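L-asparaginase I (Vibrio cholerae, PDB 2OCD) probably catalyses the hydrolysis of L-asparagine to L-aspartate and ammonia, as a homotetramer of the asparaginase 1 family. Local coordinates at residues Q211-I216 / A305-L310; L310-S315 / V330-M335; G116-L121 / R125-A130; R162-H165 / S170-S173; H5-Y10 / A72-A77. One frame throughout, in Å; residues are numbered along the deposited sequence.

Interaction 1 (Q211-I216 / A305-L310)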
# COMPACT_ATOMS: atom_id res chain seq x y z
N GLN B 211 -35.12 13.50 13.54
CA GLN B 211 -35.89 12.31 13.83
C GLN B 211 -35.22 11.62 14.97
O GLN B 211 -33.99 11.56 15.01
CB GLN B 211 -35.92 11.35 12.64
CG GLN B 211 -36.48 11.95 11.36
CD GLN B 211 -37.99 12.19 11.44
OE1 GLN B 211 -38.72 11.48 12.18
NE2 GLN B 211 -38.46 13.20 10.70
N PRO B 212 -36.03 11.11 15.92
CA PRO B 212 -35.51 10.39 17.06
C PRO B 212 -35.09 8.98 16.65
O PRO B 212 -35.84 8.04 16.82
CB PRO B 212 -36.70 10.40 18.02
CG PRO B 212 -37.90 10.40 17.11
CD PRO B 212 -37.50 11.21 15.94
N ILE B 213 -33.89 8.87 16.10
CA ILE B 213 -33.35 7.62 15.61
C ILE B 213 -32.44 7.07 16.68
O ILE B 213 -31.50 7.74 17.08
CB ILE B 213 -32.57 7.86 14.30
CG1 ILE B 213 -33.53 8.39 13.21
CG2 ILE B 213 -31.89 6.57 13.80
CD1 ILE B 213 -32.82 8.97 12.00
N GLY B 214 -32.72 5.86 17.15
CA GLY B 214 -31.81 5.16 18.06
C GLY B 214 -30.74 4.41 17.30
O GLY B 214 -30.95 4.02 16.16
N VAL B 215 -29.57 4.23 17.91
CA VAL B 215 -28.48 3.49 17.30
C VAL B 215 -27.85 2.50 18.28
O VAL B 215 -27.21 2.94 19.22
CB VAL B 215 -27.42 4.46 16.83
CG1 VAL B 215 -26.28 3.72 16.10
CG2 VAL B 215 -28.04 5.52 15.96
N ILE B 216 -28.00 1.18 18.07
CA ILE B 216 -27.47 0.17 19.02
C ILE B 216 -26.28 -0.58 18.42
O ILE B 216 -26.34 -1.06 17.28
CB ILE B 216 -28.49 -0.94 19.39
CG1 ILE B 216 -29.84 -0.39 19.82
CG2 ILE B 216 -28.01 -1.80 20.57
CD1 ILE B 216 -30.92 -1.52 19.87
N ALA B 305 -24.77 7.25 5.82
CA ALA B 305 -25.78 7.21 4.76
C ALA B 305 -27.08 6.73 5.38
O ALA B 305 -28.18 7.12 4.92
CB ALA B 305 -25.37 6.33 3.56
N ALA B 306 -26.97 5.93 6.45
CA ALA B 306 -28.13 5.23 7.02
C ALA B 306 -28.99 6.16 7.86
O ALA B 306 -30.22 6.04 7.91
CB ALA B 306 -27.67 4.03 7.82
N LEU B 307 -28.33 7.09 8.54
CA LEU B 307 -28.97 8.09 9.36
C LEU B 307 -29.57 9.10 8.44
O LEU B 307 -30.72 9.55 8.67
CB LEU B 307 -27.96 8.72 10.32
CG LEU B 307 -28.13 7.90 11.60
CD1 LEU B 307 -26.81 7.57 12.37
CD2 LEU B 307 -29.20 8.60 12.45
N ALA B 308 -28.83 9.37 7.36
CA ALA B 308 -29.30 10.27 6.34
C ALA B 308 -30.59 9.83 5.67
O ALA B 308 -31.46 10.68 5.44
CB ALA B 308 -28.26 10.42 5.33
N LYS B 309 -30.66 8.54 5.30
CA LYS B 309 -31.67 8.02 4.37
C LYS B 309 -32.93 7.91 5.18
O LYS B 309 -34.03 8.26 4.70
CB LYS B 309 -31.24 6.68 3.77
CG LYS B 309 -32.11 6.13 2.59
CD LYS B 309 -31.60 4.77 2.07
CE LYS B 309 -32.37 4.17 0.89
NZ LYS B 309 -31.81 2.78 0.47
N LEU B 310 -32.78 7.46 6.43
CA LEU B 310 -33.90 7.44 7.37
C LEU B 310 -34.48 8.86 7.60
O LEU B 310 -35.72 9.03 7.67
CB LEU B 310 -33.50 6.77 8.70
CG LEU B 310 -33.54 5.22 8.79
CD1 LEU B 310 -32.73 4.70 9.98
CD2 LEU B 310 -34.97 4.61 8.84
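I213 and V215, alternate residues of strand 213-216, face L307 and L310 of helix 305-310, whose axis passes 10.5 Å from that of the strand and runs nearly antiparallel to it, at 156°. I213 and L307 carry most of the contact. The CD2 methyl of L307 sits against two branches of I213, 3.6 Å from CG2 and 3.7 Å from CD1, and the two side chains run antiparallel alongside one another. With CG1 placed beside its backbone N (chi1 -63°), I213 reaches the second leucine as well, its CD1 meeting CB of L310 at 4.0 Å. V215 touches more lightly, its CG2 lying 4.3 Å from L307 CD1. This is the way a helix covers one face of a parallel alpha/beta sheet: strand 213-217 is the outermost strand within the chain of the four-stranded parallel sheet in the C-terminal domain. L307 also reaches I239 on the adjacent strand 237-242, and L310 reaches A237 there and V269 one strand farther on. No hydrogen bond links helix and strand; the contact is wholly apolar and buried. At the sheet's edge a second subunit closes in, where Y219 of that subunit hydrogen-bonds I213 O and packs on L307.

Interaction 2 (L310-S315 / V330-M335)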
# COMPACT_ATOMS: atom_id res chain seq x y z
N LEU B 310 -32.78 7.46 6.43
CA LEU B 310 -33.90 7.44 7.37
C LEU B 310 -34.48 8.86 7.60
O LEU B 310 -35.72 9.03 7.67
CB LEU B 310 -33.50 6.77 8.70
CG LEU B 310 -33.54 5.22 8.79
CD1 LEU B 310 -32.73 4.70 9.98
CD2 LEU B 310 -34.97 4.61 8.84
N HIS B 311 -33.62 9.88 7.68
CA HIS B 311 -34.10 11.24 7.95
C HIS B 311 -34.82 11.79 6.71
O HIS B 311 -35.76 12.59 6.80
CB HIS B 311 -32.95 12.19 8.27
CG HIS B 311 -32.55 12.28 9.73
ND1 HIS B 311 -31.70 11.39 10.33
CD2 HIS B 311 -32.79 13.26 10.65
CE1 HIS B 311 -31.49 11.77 11.59
NE2 HIS B 311 -32.14 12.89 11.81
N TYR B 312 -34.32 11.42 5.55
CA TYR B 312 -34.99 11.74 4.29
C TYR B 312 -36.38 11.17 4.31
O TYR B 312 -37.33 11.94 4.28
CB TYR B 312 -34.21 11.19 3.10
CG TYR B 312 -35.00 11.13 1.84
CD1 TYR B 312 -35.54 12.26 1.29
CD2 TYR B 312 -35.18 9.94 1.16
CE1 TYR B 312 -36.28 12.22 0.11
CE2 TYR B 312 -35.92 9.89 -0.03
CZ TYR B 312 -36.46 11.04 -0.54
OH TYR B 312 -37.18 11.02 -1.73
N LEU B 313 -36.49 9.84 4.42
CA LEU B 313 -37.77 9.14 4.27
C LEU B 313 -38.77 9.39 5.40
O LEU B 313 -39.99 9.60 5.16
CB LEU B 313 -37.57 7.63 4.16
CG LEU B 313 -36.88 7.14 2.89
CD1 LEU B 313 -36.38 5.75 3.19
CD2 LEU B 313 -37.80 7.17 1.61
N LEU B 314 -38.29 9.37 6.63
CA LEU B 314 -39.18 9.59 7.75
C LEU B 314 -39.70 11.03 7.75
O LEU B 314 -40.67 11.32 8.46
CB LEU B 314 -38.48 9.27 9.08
CG LEU B 314 -38.25 7.79 9.38
CD1 LEU B 314 -37.10 7.61 10.39
CD2 LEU B 314 -39.55 7.10 9.91
N SER B 315 -39.04 11.93 6.99
CA SER B 315 -39.42 13.39 6.94
C SER B 315 -40.41 13.70 5.85
O SER B 315 -40.98 14.75 5.83
CB SER B 315 -38.18 14.31 6.73
OG SER B 315 -37.31 14.40 7.85
N VAL B 330 -32.21 1.22 -3.74
CA VAL B 330 -31.05 2.03 -4.01
C VAL B 330 -31.57 3.32 -4.52
O VAL B 330 -32.23 3.35 -5.55
CB VAL B 330 -30.06 1.40 -5.06
CG1 VAL B 330 -28.86 2.32 -5.27
CG2 VAL B 330 -29.58 0.04 -4.62
N LEU B 331 -31.33 4.42 -3.82
CA LEU B 331 -31.96 5.65 -4.27
C LEU B 331 -30.93 6.58 -4.89
O LEU B 331 -31.28 7.32 -5.81
CB LEU B 331 -32.75 6.30 -3.12
CG LEU B 331 -33.91 5.48 -2.49
CD1 LEU B 331 -34.67 6.22 -1.37
CD2 LEU B 331 -34.88 5.08 -3.60
N ARG B 332 -29.68 6.53 -4.41
CA ARG B 332 -28.62 7.44 -4.86
C ARG B 332 -27.23 6.83 -4.81
O ARG B 332 -26.24 7.52 -4.53
CB ARG B 332 -28.59 8.75 -4.06
CG ARG B 332 -29.92 9.47 -3.88
CD ARG B 332 -30.34 10.42 -5.02
NE ARG B 332 -31.49 11.20 -4.55
CZ ARG B 332 -32.74 10.75 -4.51
NH1 ARG B 332 -33.04 9.53 -4.97
NH2 ARG B 332 -33.71 11.50 -3.99
N GLY B 333 -27.18 5.53 -5.15
CA GLY B 333 -25.91 4.79 -5.24
C GLY B 333 -25.25 4.54 -3.88
O GLY B 333 -24.08 4.18 -3.84
N GLU B 334 -26.01 4.70 -2.80
CA GLU B 334 -25.49 4.58 -1.39
C GLU B 334 -25.19 3.16 -0.94
O GLU B 334 -24.61 2.94 0.15
CB GLU B 334 -26.49 5.17 -0.37
CG GLU B 334 -27.79 4.39 -0.21
CD GLU B 334 -28.91 4.77 -1.24
OE1 GLU B 334 -28.69 5.56 -2.19
OE2 GLU B 334 -30.05 4.23 -1.11
N MSE B 335 -25.60 2.20 -1.76
CA MSE B 335 -25.47 0.82 -1.40
C MSE B 335 -25.70 -0.02 -2.62
O MSE B 335 -26.22 0.45 -3.60
CB MSE B 335 -26.51 0.43 -0.34
CG MSE B 335 -27.88 0.30 -0.89
SE MSE B 335 -29.28 0.11 0.44
CE MSE B 335 -30.76 -0.05 -0.79
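The phenol ring of Y312 meets L331 at its edge: the CD1 methyl lies near the ring plane, 4.1 Å from CE2. The guanidinium of R332 comes to the hydroxyl end of the same ring, its plane turned 67° from that of the phenol, but NH2 stays 4.2 Å from Y312 OH and no hydrogen bond forms. A first torsion that sets CG of Y312 trans to the amide nitrogen (chi1 163°) swings the ring off the helix toward the 330-335 loop. A second, looser touch comes from L313, whose CD2 is 4.4 Å from the same L331 methyl, so that L331 CD1 meets both neighbouring helix residues.

The loop is shaped by its own polar bonds. E334 turns its carboxylate back on the chain: OE2 accepts from L331 N at 3.0 Å on the syn side, and OE1 takes R332 N at 2.6 Å through its syn lone pair. Two successive peptide N-H groups are thus gripped by one side chain. R332 bends at chi2 and folds back as well, NH1 donating to L331 O at 2.9 Å; L331 O lies close to the guanidinium plane, although NH1 stands well above the plane of the carbonyl.

Further bonds fix the loop against the rest of the chain. E334 forms a salt bridge with K309, one residue before the helical segment, and R332 NE donates to F105 O. L313, besides meeting L331, packs on V323 and M327, so helix 303-315 borders both the C-terminal loop and helix 320-327, while L310 and L314 reach A237 of strand 237-242.

Interaction 3 (G116-L121 / R125-A130)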
# COMPACT_ATOMS: atom_id res chain seq x y z
N GLY B 116 -13.08 20.59 2.27
CA GLY B 116 -12.56 21.31 3.43
C GLY B 116 -11.07 21.06 3.54
O GLY B 116 -10.40 20.64 2.58
N SER B 117 -10.54 21.32 4.73
CA SER B 117 -9.16 21.07 5.01
C SER B 117 -8.89 20.96 6.52
O SER B 117 -9.68 21.39 7.33
CB SER B 117 -8.31 22.17 4.37
OG SER B 117 -8.34 23.36 5.17
N GLN B 118 -7.77 20.33 6.86
CA GLN B 118 -7.32 20.23 8.24
C GLN B 118 -6.70 21.54 8.64
O GLN B 118 -6.79 21.92 9.78
CB GLN B 118 -6.23 19.16 8.41
CG GLN B 118 -6.69 17.75 8.20
CD GLN B 118 -5.52 16.73 8.31
OE1 GLN B 118 -5.39 15.81 7.47
NE2 GLN B 118 -4.67 16.90 9.35
N ILE B 119 -6.00 22.17 7.72
CA ILE B 119 -5.19 23.35 8.03
C ILE B 119 -5.84 24.57 7.37
O ILE B 119 -6.21 24.53 6.20
CB ILE B 119 -3.74 23.18 7.48
CG1 ILE B 119 -3.05 21.91 8.03
CG2 ILE B 119 -2.90 24.35 7.81
CD1 ILE B 119 -2.88 21.87 9.52
N PRO B 120 -5.96 25.69 8.09
CA PRO B 120 -6.54 26.81 7.36
C PRO B 120 -5.73 27.17 6.12
O PRO B 120 -4.53 27.02 6.14
CB PRO B 120 -6.49 27.96 8.35
CG PRO B 120 -6.20 27.36 9.66
CD PRO B 120 -5.58 26.03 9.47
N LEU B 121 -6.39 27.66 5.08
CA LEU B 121 -5.74 28.17 3.85
C LEU B 121 -4.61 29.16 4.13
O LEU B 121 -3.54 29.12 3.50
CB LEU B 121 -6.78 28.84 2.91
CG LEU B 121 -6.47 29.06 1.41
CD1 LEU B 121 -6.18 27.72 0.58
CD2 LEU B 121 -7.61 29.86 0.77
N ARG B 125 1.53 25.78 3.69
CA ARG B 125 1.28 24.40 3.18
C ARG B 125 -0.03 23.72 3.65
O ARG B 125 -0.09 22.51 3.93
CB ARG B 125 2.51 23.48 3.39
CG ARG B 125 2.89 23.11 4.82
CD ARG B 125 4.37 22.58 4.91
NE ARG B 125 4.61 21.56 3.91
CZ ARG B 125 4.32 20.27 4.06
NH1 ARG B 125 3.83 19.81 5.18
NH2 ARG B 125 4.55 19.43 3.06
N SER B 126 -1.10 24.51 3.67
CA SER B 126 -2.43 23.99 3.87
C SER B 126 -2.90 23.00 2.77
O SER B 126 -2.65 23.18 1.61
CB SER B 126 -3.42 25.15 3.91
OG SER B 126 -4.74 24.68 4.09
N ASP B 127 -3.64 21.99 3.17
CA ASP B 127 -4.28 21.08 2.25
C ASP B 127 -5.48 21.75 1.59
O ASP B 127 -5.97 21.32 0.54
CB ASP B 127 -4.71 19.77 2.95
CG ASP B 127 -5.54 20.01 4.22
OD1 ASP B 127 -5.26 20.92 5.03
OD2 ASP B 127 -6.49 19.25 4.43
N GLY B 128 -5.95 22.82 2.22
CA GLY B 128 -7.02 23.60 1.63
C GLY B 128 -6.80 24.04 0.19
O GLY B 128 -7.75 24.06 -0.60
N GLN B 129 -5.59 24.42 -0.18
CA GLN B 129 -5.49 25.06 -1.49
C GLN B 129 -5.69 23.99 -2.56
O GLN B 129 -6.49 24.18 -3.46
CB GLN B 129 -4.21 25.89 -1.71
CG GLN B 129 -2.93 25.07 -1.80
CD GLN B 129 -1.88 25.67 -2.73
OE1 GLN B 129 -0.68 25.33 -2.62
NE2 GLN B 129 -2.31 26.56 -3.66
N ALA B 130 -5.04 22.85 -2.42
CA ALA B 130 -5.23 21.78 -3.40
C ALA B 130 -6.67 21.26 -3.39
O ALA B 130 -7.22 20.96 -4.43
CB ALA B 130 -4.24 20.66 -3.17
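D127 and S126 hold the 116-121 loop by its backbone, and this polar grip is the tight part of the contact. The carboxylate of D127 spans two successive peptide N-H groups: OD2 accepts from Q118 N at 3.0 Å (N-H...O 165°) and OD1 from I119 N at 3.1 Å (156°), each through its syn lone pair. Q118 N also makes a weak bond to OD1. Next to it, I119 O takes two hydroxyl donors from opposite faces of its carbonyl plane, S117 OG within the loop and S126 OG across the contact, both at 2.6 Å. G128 fits closely here, its N and CA each 3.3 Å from S117 CB.

S126 is the N-cap of helix 127-141. Its side chain extends away from the backbone N (chi1 180°), and in that position the hydroxyl both gives a hydrogen bond to I119 O and receives one from G128 N, so the cap is tied to the loop that leads out of strand 112-115. In this strand-loop-helix connection of the N-terminal domain, P120 packs on T14, the predicted nucleophile, and the Q118 side chain, whose amide is bonded to G168 O, lies about 6 Å from that of T91.

Toward Q129 no hydrogen bond crosses; the L121 CD1 methyl lies against the start of the helix, 3.4 Å from Q129 N, and L121 also touches L35 of helix 31-35. The looser side is the partly exposed edge at I119 and R125, where I185 of a third subunit packs and the R125 guanidinium hydrogen-bonds G184 O and N134 of that subunit.

Interaction 4 (R162-H165 / S170-S173)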
# COMPACT_ATOMS: atom_id res chain seq x y z
N ARG B 162 -16.94 8.15 4.81
CA ARG B 162 -16.82 8.49 6.20
C ARG B 162 -15.43 8.89 6.61
O ARG B 162 -14.46 8.57 5.95
CB ARG B 162 -17.37 7.40 7.09
CG ARG B 162 -17.00 5.97 6.73
CD ARG B 162 -18.18 5.01 6.96
NE ARG B 162 -18.06 4.19 8.18
CZ ARG B 162 -18.18 4.61 9.45
NH1 ARG B 162 -18.41 5.90 9.78
NH2 ARG B 162 -18.05 3.71 10.41
N LYS B 163 -15.38 9.62 7.72
CA LYS B 163 -14.14 10.05 8.33
C LYS B 163 -13.51 8.89 9.08
O LYS B 163 -13.92 8.52 10.17
CB LYS B 163 -14.33 11.24 9.26
CG LYS B 163 -13.01 11.95 9.64
CD LYS B 163 -13.28 13.38 10.09
CE LYS B 163 -12.20 13.97 10.99
NZ LYS B 163 -12.76 15.12 11.81
N SER B 164 -12.49 8.34 8.45
CA SER B 164 -11.85 7.12 8.89
C SER B 164 -10.71 7.45 9.84
O SER B 164 -10.39 6.63 10.72
CB SER B 164 -11.30 6.41 7.65
OG SER B 164 -10.49 7.29 6.88
N HIS B 165 -10.12 8.64 9.68
CA HIS B 165 -8.95 9.00 10.47
C HIS B 165 -9.06 10.45 10.97
O HIS B 165 -9.51 11.33 10.22
CB HIS B 165 -7.67 8.78 9.65
CG HIS B 165 -6.42 8.67 10.47
ND1 HIS B 165 -5.45 7.72 10.21
CD2 HIS B 165 -5.95 9.40 11.51
CE1 HIS B 165 -4.45 7.87 11.06
NE2 HIS B 165 -4.72 8.89 11.86
N SER B 170 -5.81 13.49 9.21
CA SER B 170 -7.24 13.27 9.01
C SER B 170 -7.61 12.92 7.55
O SER B 170 -6.98 13.38 6.62
CB SER B 170 -8.02 14.48 9.52
OG SER B 170 -9.08 14.79 8.66
N ALA B 171 -8.65 12.12 7.37
CA ALA B 171 -8.89 11.51 6.09
C ALA B 171 -10.29 10.91 5.94
O ALA B 171 -10.95 10.58 6.91
CB ALA B 171 -7.86 10.43 5.86
N PHE B 172 -10.72 10.73 4.70
CA PHE B 172 -12.00 10.10 4.41
C PHE B 172 -11.83 8.94 3.43
O PHE B 172 -11.12 9.08 2.46
CB PHE B 172 -12.96 11.09 3.79
CG PHE B 172 -13.36 12.20 4.70
CD1 PHE B 172 -14.56 12.17 5.38
CD2 PHE B 172 -12.54 13.31 4.85
CE1 PHE B 172 -14.93 13.20 6.23
CE2 PHE B 172 -12.89 14.34 5.69
CZ PHE B 172 -14.10 14.28 6.39
N SER B 173 -12.55 7.84 3.66
CA SER B 173 -12.66 6.71 2.71
C SER B 173 -14.12 6.34 2.41
O SER B 173 -15.04 6.66 3.19
CB SER B 173 -12.05 5.47 3.31
OG SER B 173 -12.63 5.36 4.59
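R162 and S173 pair through two backbone bonds, R162 N to S173 O at 2.9 Å and S173 N to R162 O at 3.1 Å. One residue on, K163 and F172 form a non-hydrogen-bonded pair, and their side chains pack: K163 CG stands 4.0 Å above one face of the F172 ring, offset toward its rim, while CB approaches CE1 to 3.7 Å. Beyond this pair the register slips, because S164 and H165 both face A171 in a classic beta bulge. A171 O receives S164 N at 3.1 Å and, weakly, H165 N and S164 OG; A171 N returns a bond to H165 O.

In K163, CG points away from the backbone N (chi1 -165°) and the chain beyond it is extended, passing along the phenyl to place NZ on D92 as a salt bridge and on T91 as a hydrogen bond. Both are predicted active-site or substrate-binding residues, and a bound acetate lies about 5 Å from the K163 side chain. F151 meets the F172 ring edge-to-face.

R162 forms a salt bridge with E304 of helix 303-315, at the other domain, and H165 hydrogen-bonds D167 within the turn. This two-stranded hairpin, strands 162-166 and 171-173, lies against strand 147-151 of the mixed sheet through S170 and F172, and at H165 it is continued by a parallel strand of the second subunit.

Interaction 5 (H5-Y10 / A72-A77)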
# COMPACT_ATOMS: atom_id res chain seq x y z
N HIS B 5 -18.99 28.70 -14.33
CA HIS B 5 -19.10 29.53 -13.12
C HIS B 5 -19.57 28.66 -11.92
O HIS B 5 -20.68 28.15 -11.94
CB HIS B 5 -20.11 30.67 -13.33
CG HIS B 5 -19.96 31.80 -12.37
ND1 HIS B 5 -20.12 33.12 -12.74
CD2 HIS B 5 -19.60 31.82 -11.06
CE1 HIS B 5 -19.88 33.90 -11.71
NE2 HIS B 5 -19.57 33.14 -10.68
N ILE B 6 -18.75 28.54 -10.88
CA ILE B 6 -19.06 27.68 -9.70
C ILE B 6 -19.35 28.52 -8.49
O ILE B 6 -18.72 29.55 -8.25
CB ILE B 6 -17.92 26.71 -9.35
CG1 ILE B 6 -17.44 26.00 -10.63
CG2 ILE B 6 -18.37 25.69 -8.32
CD1 ILE B 6 -18.53 25.04 -11.27
N TYR B 7 -20.34 28.09 -7.73
CA TYR B 7 -20.76 28.79 -6.57
C TYR B 7 -20.12 28.07 -5.37
O TYR B 7 -20.28 26.85 -5.24
CB TYR B 7 -22.27 28.72 -6.49
CG TYR B 7 -22.87 29.21 -5.22
CD1 TYR B 7 -23.18 30.55 -5.05
CD2 TYR B 7 -23.20 28.33 -4.21
CE1 TYR B 7 -23.76 31.00 -3.89
CE2 TYR B 7 -23.79 28.76 -3.05
CZ TYR B 7 -24.07 30.10 -2.89
OH TYR B 7 -24.67 30.55 -1.74
N ILE B 8 -19.37 28.83 -4.54
CA ILE B 8 -18.79 28.31 -3.35
C ILE B 8 -19.55 28.79 -2.17
O ILE B 8 -19.70 30.01 -1.96
CB ILE B 8 -17.42 28.81 -3.13
CG1 ILE B 8 -16.55 28.51 -4.35
CG2 ILE B 8 -16.84 28.16 -1.89
CD1 ILE B 8 -15.22 29.26 -4.27
N ALA B 9 -20.05 27.84 -1.39
CA ALA B 9 -20.78 28.11 -0.17
C ALA B 9 -19.83 27.82 1.00
O ALA B 9 -19.50 26.65 1.26
CB ALA B 9 -21.99 27.21 -0.12
N TYR B 10 -19.33 28.87 1.67
CA TYR B 10 -18.43 28.68 2.85
C TYR B 10 -19.33 28.60 4.03
O TYR B 10 -19.74 29.63 4.55
CB TYR B 10 -17.40 29.81 3.04
CG TYR B 10 -16.57 29.71 4.29
CD1 TYR B 10 -16.07 28.48 4.72
CD2 TYR B 10 -16.25 30.82 5.03
CE1 TYR B 10 -15.29 28.36 5.87
CE2 TYR B 10 -15.47 30.72 6.19
CZ TYR B 10 -14.99 29.49 6.60
OH TYR B 10 -14.25 29.36 7.79
N ALA B 72 -29.13 22.97 1.64
CA ALA B 72 -29.98 22.55 0.52
C ALA B 72 -30.74 23.76 -0.05
O ALA B 72 -30.76 23.99 -1.24
CB ALA B 72 -30.96 21.47 0.97
N ASP B 73 -31.35 24.55 0.81
CA ASP B 73 -32.13 25.69 0.32
C ASP B 73 -31.28 26.71 -0.39
O ASP B 73 -31.75 27.37 -1.28
CB ASP B 73 -32.84 26.36 1.46
CG ASP B 73 -33.93 25.49 2.05
OD1 ASP B 73 -34.42 24.55 1.36
OD2 ASP B 73 -34.30 25.79 3.21
N ASP B 74 -30.03 26.84 0.03
CA ASP B 74 -29.12 27.80 -0.53
C ASP B 74 -28.77 27.31 -1.93
O ASP B 74 -28.95 28.01 -2.94
CB ASP B 74 -27.91 27.90 0.39
CG ASP B 74 -26.85 28.79 -0.14
OD1 ASP B 74 -25.64 28.62 0.14
OD2 ASP B 74 -27.22 29.67 -0.88
N ILE B 75 -28.36 26.06 -2.02
CA ILE B 75 -28.14 25.46 -3.33
C ILE B 75 -29.32 25.66 -4.33
O ILE B 75 -29.10 26.15 -5.48
CB ILE B 75 -27.74 23.96 -3.18
CG1 ILE B 75 -26.41 23.88 -2.46
CG2 ILE B 75 -27.61 23.26 -4.57
CD1 ILE B 75 -25.34 24.66 -3.19
N ALA B 76 -30.53 25.28 -3.90
CA ALA B 76 -31.76 25.42 -4.69
C ALA B 76 -31.93 26.83 -5.24
O ALA B 76 -32.24 27.02 -6.43
CB ALA B 76 -32.99 25.08 -3.84
N ALA B 77 -31.72 27.82 -4.37
CA ALA B 77 -31.87 29.20 -4.74
C ALA B 77 -30.85 29.52 -5.80
O ALA B 77 -31.12 30.34 -6.66
CB ALA B 77 -31.69 30.09 -3.57
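Strand 5-12 and helix 65-78 belong to the alpha/beta N-terminal domain, where the helix covers one face of the mixed sheet. The local axes of strand 5-10 and helix 72-77 are 10.5 Å apart and run nearly antiparallel, at 157°, as expected where a helix returns over parallel strands.

Y7 is the main bridge across this gap. Its first torsion is the extended one (chi1 170°), which carries the phenol off the strand toward the helix, and D74 adopts the same kind of torsion to reach back. The side chains meet obliquely, with ring and carboxylate planes 72° apart. Y7 OH lies almost equally near both carboxylate oxygens, 2.9 Å from D74 OD1 and 2.8 Å from D74 OD2, both weak hydrogen bonds at best. OD1 also comes to the edge of the ring, in its plane, 3.7 Å from CE2.

The same carboxylate has a stronger partner outside the two segments, since Y54 OH of the adjacent strand 48-58 bonds to OD1. Two tyrosines from neighbouring strands therefore converge on one helix aspartate, an arrangement that would probably stabilise its negative charge. A bound acetate, probably from the crystallisation liquor, lies about 4 Å from the D74 side chain.

The apolar contact between the segments falls to I75, which packs on F85 of strand 84-88 and brings its CD1 within 4.4 Å of Y7 CD2. A9, two residues along the strand from Y7, sets a methyl beside the carboxylate, its CB 3.9 Å from D74 OD1.

Interactions 1 and 5 are both buried helix-on-sheet contacts, one in each domain, with almost the same crossing; the first is wholly apolar, whereas the second turns on a tyrosine-carboxylate pair. Interactions 1 and 2 share L310 and use successive turns of helix 303-315, joined by the K309-E334 salt bridge, but interaction 2 is only partly buried and its polar bonds lie within the loop. Interactions 3 and 4, also partly buried, lie near the predicted active site, where Q118 and S170 meet; interaction 3 binds backbone groups with side chains, interaction 4 mainly pairs backbone with backbone. The third subunit reaches interaction 3, the second interactions 4 and 1.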